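Uncharacterized protein Ta0194 (Thermoplasma acidophilum DSM 1728, PDB 3BDI) is of unknown function but belongs to the alpha/beta hydrolase superfamily and is probably a cytoplasmic hydrolase that uses a serine nucleophile. Local coordinates at residues Ile30-Gly35 and Asn50-Ile55; Asn58-Asp63 and Asn97-Ser102. All blocks are in the same frame, centred on the assembly; numbering follows the deposited sequence.

Contact 1. Residues Ile30-Gly35 and Asn50-Ile55; sequences IALFHG and NNYSKI
The hydroxyl of Tyr52, whose ring touches Ile30 and Leu32, is hydrogen-bonded to Thr200 OG1 of helix 193-205, so the polar tip of a buried side chain has a partner while its carbon flank goes to the sheet. That flank is the CD2-CE2 side of the ring. Ile30 meets it obliquely with two branches: CD1 lies 4.1 Å from Tyr52 CE2, and CG2 lies equally far, 4.1 Å, from Tyr52 CD2. An extended side chain, with CG1 anti to the backbone N (chi1 -172°) and CD1 continuing outward, carries the far methyl along the ring. Leu32 comes in differently, its CD2 at the edge of the ring and near its plane, 4.1 Å from Tyr52 CE2. Two residues apart on the strand, Ile30 and Leu32 thus meet a single aromatic group, an example of how one helix residue can pack against alternate strand positions through apolar contacts. Past the end of the strand, His34 ND1 donates a nearly straight bond (170°) to Gly35 O, 2.8 Å away, approaching from above the carbonyl plane; this His-Gly pair follows the strand as in many alpha/beta hydrolases, where the loop probably helps to shape the oxyanion hole. The contact belongs to a beta-alpha-beta crossover, in which strand 28-33 leads through helix 48-53 to the parallel neighbour 57-62. Val59 of strand 57-62, Met105 of strand 102-107 and Phe196 of helix 193-205 also touch Tyr52, which projects from helix 48-53 into the space between the sheet and helix 193-205.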
loop_
_atom_site.group_PDB
_atom_site.type_symbol
_atom_site.label_atom_id
_atom_site.label_comp_id
_atom_site.label_asym_id
_atom_site.label_seq_id
_atom_site.Cartn_x
_atom_site.Cartn_y
_atom_site.Cartn_z
ATOM N N ILE A 30 9.018 -3.206 -1.927
ATOM C CA ILE A 30 7.706 -2.623 -1.915
ATOM C C ILE A 30 6.742 -3.597 -1.212
ATOM O O ILE A 30 6.826 -4.810 -1.379
ATOM C CB ILE A 30 7.189 -2.227 -3.346
ATOM C CG1 ILE A 30 5.881 -1.441 -3.244
ATOM C CG2 ILE A 30 7.109 -3.466 -4.253
ATOM C CD1 ILE A 30 5.369 -0.862 -4.615
ATOM N N ALA A 31 5.908 -3.033 -0.365
ATOM C CA ALA A 31 4.876 -3.793 0.371
ATOM C C ALA A 31 3.513 -3.193 0.027
ATOM O O ALA A 31 3.360 -1.980 -0.055
ATOM C CB ALA A 31 5.142 -3.725 1.894
ATOM N N LEU A 32 2.539 -4.076 -0.193
ATOM C CA LEU A 32 1.215 -3.781 -0.703
ATOM C C LEU A 32 0.164 -4.087 0.333
ATOM O O LEU A 32 0.144 -5.192 0.865
ATOM C CB LEU A 32 0.900 -4.615 -1.942
ATOM C CG LEU A 32 1.991 -4.817 -2.983
ATOM C CD1 LEU A 32 1.516 -5.697 -4.143
ATOM C CD2 LEU A 32 2.564 -3.548 -3.516
ATOM N N PHE A 33 -0.726 -3.129 0.579
ATOM C CA PHE A 33 -1.765 -3.225 1.650
ATOM C C PHE A 33 -3.136 -3.001 1.039
ATOM O O PHE A 33 -3.421 -1.980 0.450
ATOM C CB PHE A 33 -1.434 -2.259 2.802
ATOM C CG PHE A 33 -0.079 -2.498 3.371
ATOM C CD1 PHE A 33 0.133 -3.484 4.302
ATOM C CD2 PHE A 33 1.019 -1.790 2.897
ATOM C CE1 PHE A 33 1.407 -3.755 4.773
ATOM C CE2 PHE A 33 2.268 -2.065 3.370
ATOM C CZ PHE A 33 2.469 -3.027 4.302
ATOM N N HIS A 34 -3.987 -4.023 1.178
ATOM C CA HIS A 34 -5.274 -4.089 0.520
ATOM C C HIS A 34 -6.367 -3.212 1.177
ATOM O O HIS A 34 -6.275 -2.760 2.317
ATOM C CB HIS A 34 -5.693 -5.558 0.429
ATOM C CG HIS A 34 -5.927 -6.182 1.750
ATOM N ND1 HIS A 34 -7.058 -5.922 2.502
ATOM C CD2 HIS A 34 -5.161 -7.031 2.466
ATOM C CE1 HIS A 34 -6.943 -6.581 3.646
ATOM N NE2 HIS A 34 -5.801 -7.255 3.655
ATOM N N GLY A 35 -7.452 -3.070 0.425
ATOM C CA GLY A 35 -8.678 -2.432 0.881
ATOM C C GLY A 35 -9.578 -3.359 1.655
ATOM O O GLY A 35 -9.351 -4.574 1.712
ATOM N N ASN A 50 4.998 -10.008 -10.334
ATOM C CA ASN A 50 5.897 -10.092 -11.488
ATOM C C ASN A 50 6.228 -8.699 -12.001
ATOM O O ASN A 50 7.391 -8.431 -12.320
ATOM C CB ASN A 50 5.366 -10.983 -12.596
ATOM C CG ASN A 50 5.421 -12.421 -12.252
ATOM O OD1 ASN A 50 6.499 -12.944 -11.923
ATOM N ND2 ASN A 50 4.270 -13.105 -12.328
ATOM N N ASN A 51 5.262 -7.818 -12.129
ATOM C CA ASN A 51 5.552 -6.490 -12.683
ATOM C C ASN A 51 6.492 -5.626 -11.838
ATOM O O ASN A 51 7.321 -4.859 -12.380
ATOM C CB ASN A 51 4.258 -5.730 -12.990
ATOM C CG ASN A 51 3.622 -6.193 -14.280
ATOM O OD1 ASN A 51 4.239 -6.074 -15.344
ATOM N ND2 ASN A 51 2.369 -6.569 -14.225
ATOM N N TYR A 52 6.383 -5.698 -10.517
ATOM C CA TYR A 52 7.305 -4.945 -9.658
ATOM C C TYR A 52 8.618 -5.629 -9.459
ATOM O O TYR A 52 9.649 -4.952 -9.327
ATOM C CB TYR A 52 6.669 -4.572 -8.337
ATOM C CG TYR A 52 5.425 -3.717 -8.429
ATOM C CD1 TYR A 52 5.153 -2.900 -9.547
ATOM C CD2 TYR A 52 4.464 -3.704 -7.402
ATOM C CE1 TYR A 52 4.011 -2.160 -9.624
ATOM C CE2 TYR A 52 3.329 -2.925 -7.472
ATOM C CZ TYR A 52 3.079 -2.155 -8.601
ATOM O OH TYR A 52 1.922 -1.440 -8.613
ATOM N N SER A 53 8.636 -6.956 -9.489
ATOM C CA SER A 53 9.879 -7.706 -9.411
ATOM C C SER A 53 10.791 -7.444 -10.612
ATOM O O SER A 53 12.011 -7.454 -10.500
ATOM C CB SER A 53 9.575 -9.198 -9.287
ATOM O OG SER A 53 10.749 -9.909 -9.071
ATOM N N LYS A 54 10.188 -7.249 -11.781
ATOM C CA LYS A 54 10.945 -7.080 -13.011
ATOM C C LYS A 54 11.663 -5.742 -13.054
ATOM O O LYS A 54 12.551 -5.590 -13.924
ATOM C CB LYS A 54 10.012 -7.230 -14.216
ATOM C CG LYS A 54 9.806 -8.679 -14.587
ATOM C CD LYS A 54 8.677 -8.861 -15.609
ATOM C CE LYS A 54 8.719 -10.283 -16.154
ATOM N NZ LYS A 54 7.689 -10.496 -17.228
ATOM N N ILE A 55 11.295 -4.794 -12.193
ATOM C CA ILE A 55 12.018 -3.503 -12.059
ATOM C C ILE A 55 12.857 -3.495 -10.762
ATOM O O ILE A 55 13.175 -2.428 -10.248
ATOM C CB ILE A 55 11.088 -2.233 -12.203
ATOM C CG1 ILE A 55 9.974 -2.198 -11.165
ATOM C CG2 ILE A 55 10.473 -2.201 -13.625
ATOM C CD1 ILE A 55 9.250 -0.883 -11.014
#

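Contact 2. Residues Asn58-Asp63 and Asn97-Ser102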
loop_
_atom_site.group_PDB
_atom_site.type_symbol
_atom_site.label_atom_id
_atom_site.label_comp_id
_atom_site.label_asym_id
_atom_site.label_seq_id
_atom_site.Cartn_x
_atom_site.Cartn_y
_atom_site.Cartn_z
ATOM N N ASN A 58 11.806 -6.202 -4.337
ATOM C CA ASN A 58 11.258 -7.297 -3.539
ATOM C C ASN A 58 9.832 -6.885 -3.177
ATOM O O ASN A 58 9.614 -5.777 -2.720
ATOM C CB ASN A 58 12.109 -7.528 -2.293
ATOM C CG ASN A 58 13.353 -8.312 -2.601
ATOM O OD1 ASN A 58 13.452 -8.969 -3.628
ATOM N ND2 ASN A 58 14.277 -8.310 -1.667
ATOM N N VAL A 59 8.892 -7.808 -3.382
ATOM C CA VAL A 59 7.456 -7.517 -3.223
ATOM C C VAL A 59 6.835 -8.354 -2.092
ATOM O O VAL A 59 6.953 -9.561 -2.073
ATOM C CB VAL A 59 6.687 -7.769 -4.523
ATOM C CG1 VAL A 59 5.241 -7.270 -4.407
ATOM C CG2 VAL A 59 7.401 -7.105 -5.709
ATOM N N TYR A 60 6.147 -7.653 -1.195
ATOM C CA TYR A 60 5.504 -8.296 -0.032
ATOM C C TYR A 60 4.049 -7.856 0.022
ATOM O O TYR A 60 3.768 -6.684 -0.189
ATOM C CB TYR A 60 6.168 -7.826 1.260
ATOM C CG TYR A 60 7.648 -8.117 1.339
ATOM C CD1 TYR A 60 8.580 -7.244 0.813
ATOM C CD2 TYR A 60 8.094 -9.286 1.898
ATOM C CE1 TYR A 60 9.944 -7.525 0.886
ATOM C CE2 TYR A 60 9.475 -9.558 1.982
ATOM C CZ TYR A 60 10.363 -8.676 1.454
ATOM O OH TYR A 60 11.741 -8.946 1.508
ATOM N N ALA A 61 3.122 -8.768 0.315
ATOM C CA ALA A 61 1.710 -8.377 0.436
ATOM C C ALA A 61 1.019 -9.245 1.492
ATOM O O ALA A 61 0.810 -10.435 1.242
ATOM C CB ALA A 61 0.990 -8.547 -0.901
ATOM N N PRO A 62 0.699 -8.703 2.664
ATOM C CA PRO A 62 -0.049 -9.461 3.686
ATOM C C PRO A 62 -1.549 -9.259 3.611
ATOM O O PRO A 62 -2.035 -8.263 3.062
ATOM C CB PRO A 62 0.460 -8.853 4.977
ATOM C CG PRO A 62 0.708 -7.423 4.632
ATOM C CD PRO A 62 1.082 -7.365 3.145
ATOM N N ASP A 63 -2.280 -10.200 4.207
ATOM C CA ASP A 63 -3.682 -9.962 4.592
ATOM C C ASP A 63 -3.632 -9.247 5.938
ATOM O O ASP A 63 -2.930 -9.699 6.865
ATOM C CB ASP A 63 -4.483 -11.230 4.679
ATOM C CG ASP A 63 -4.729 -11.876 3.329
ATOM O OD1 ASP A 63 -4.427 -11.276 2.290
ATOM O OD2 ASP A 63 -5.238 -13.027 3.335
ATOM N N ASN A 97 9.936 -9.301 8.356
ATOM C CA ASN A 97 10.483 -9.759 7.087
ATOM C C ASN A 97 11.944 -9.320 6.875
ATOM O O ASN A 97 12.497 -9.574 5.827
ATOM C CB ASN A 97 9.639 -9.259 5.901
ATOM C CG ASN A 97 8.411 -10.107 5.683
ATOM O OD1 ASN A 97 8.522 -11.278 5.273
ATOM N ND2 ASN A 97 7.215 -9.538 5.995
ATOM N N GLY A 98 12.535 -8.642 7.864
ATOM C CA GLY A 98 13.934 -8.265 7.752
ATOM C C GLY A 98 14.142 -7.060 6.876
ATOM O O GLY A 98 15.257 -6.834 6.374
ATOM N N VAL A 99 13.098 -6.258 6.663
ATOM C CA VAL A 99 13.128 -5.127 5.719
ATOM C C VAL A 99 13.256 -3.842 6.498
ATOM O O VAL A 99 12.411 -3.492 7.323
ATOM C CB VAL A 99 11.843 -5.072 4.858
ATOM C CG1 VAL A 99 11.854 -3.798 3.988
ATOM C CG2 VAL A 99 11.731 -6.358 4.046
ATOM N N ALA A 100 14.352 -3.117 6.254
ATOM C CA ALA A 100 14.608 -1.892 6.989
ATOM C C ALA A 100 13.837 -0.654 6.489
ATOM O O ALA A 100 13.402 0.210 7.269
ATOM C CB ALA A 100 16.152 -1.594 6.948
ATOM N N ARG A 101 13.700 -0.586 5.181
ATOM C CA ARG A 101 13.008 0.496 4.520
ATOM C C ARG A 101 12.315 -0.077 3.283
ATOM O O ARG A 101 12.812 -1.018 2.644
ATOM C CB ARG A 101 13.996 1.598 4.077
ATOM C CG ARG A 101 14.496 2.489 5.187
ATOM N N SER A 102 11.179 0.528 2.922
ATOM C CA SER A 102 10.385 0.048 1.806
ATOM C C SER A 102 9.507 1.159 1.219
ATOM O O SER A 102 9.089 2.085 1.908
ATOM C CB SER A 102 9.513 -1.140 2.307
ATOM O OG SER A 102 8.837 -1.802 1.241
HETATM O O HOH W 1 12.410 -10.930 3.259
#
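Tyr60 lays the CD2-CE2 side of its ring against the side-chain amide of Asn97, where strand 57-62 of the alpha/beta hydrolase fold meets the loop after helix 83-96. Ring and amide planes stand 47° apart, so the two groups lean on each other without stacking: Asn97 OD1 lies 3.8 Å from Tyr60 CE2, and Asn97 CG is 3.9 Å from Tyr60 CD2. The amide is oriented from elsewhere, OD1 accepting from Gln18 NE2 and ND2 donating to Tyr93 O, which settles its flip and gives both polar atoms partners other than the ring. Just beyond, Gly98 closes the helix in a Schellman motif with positive phi, and the reversal brings Val99 back toward the strand. Its CG2 reaches the phenol end, 3.6 Å from Tyr60 OH and 3.7 Å from Tyr60 CZ, while CG1, anti to the backbone N (chi1 174°), is turned off the ring. Tyr60 thus illustrates how an aromatic residue can join strand to loop through ring carbons and, by way of a water, through its hydroxyl. Lys20, Val22 and Tyr93 also touch it, setting the residue between the sheet and helix 83-96. Replacing Tyr60 with an alanine would probably open a gap beside Asn97 CG and Val99 CG2 and cost the bridging water one of its partners. That water lies at the edge of the phenol ring and in its plane, 2.7 Å from Tyr60 OH, and donates a hydrogen bond to Asn97 O, just past the end of helix 83-96, at 2.9 Å.

Overall arrangement
Contacts 1 and 2 lie about 10 Å apart, centre to centre, on two sides of the same sheet, whose neighbouring strands 28-33 and 57-62 are joined by Ile30 N to Asn58 O (2.8 Å) and Leu32 N to Tyr60 O (2.9 Å), both probable hydrogen bonds. Val59 is turned away from 97-102, to the helix 48-53 side of the sheet, whereas the adjacent Tyr60 faces the loop. Each contact turns on one tyrosine, but place alters chemistry. Contact 1 is entirely buried, hydrocarbon against ring, within a single crossover. Contact 2, partly buried at a helix end, mixes amide, methyl and water, and ties strand 57-62 to the approach to strand 102-107.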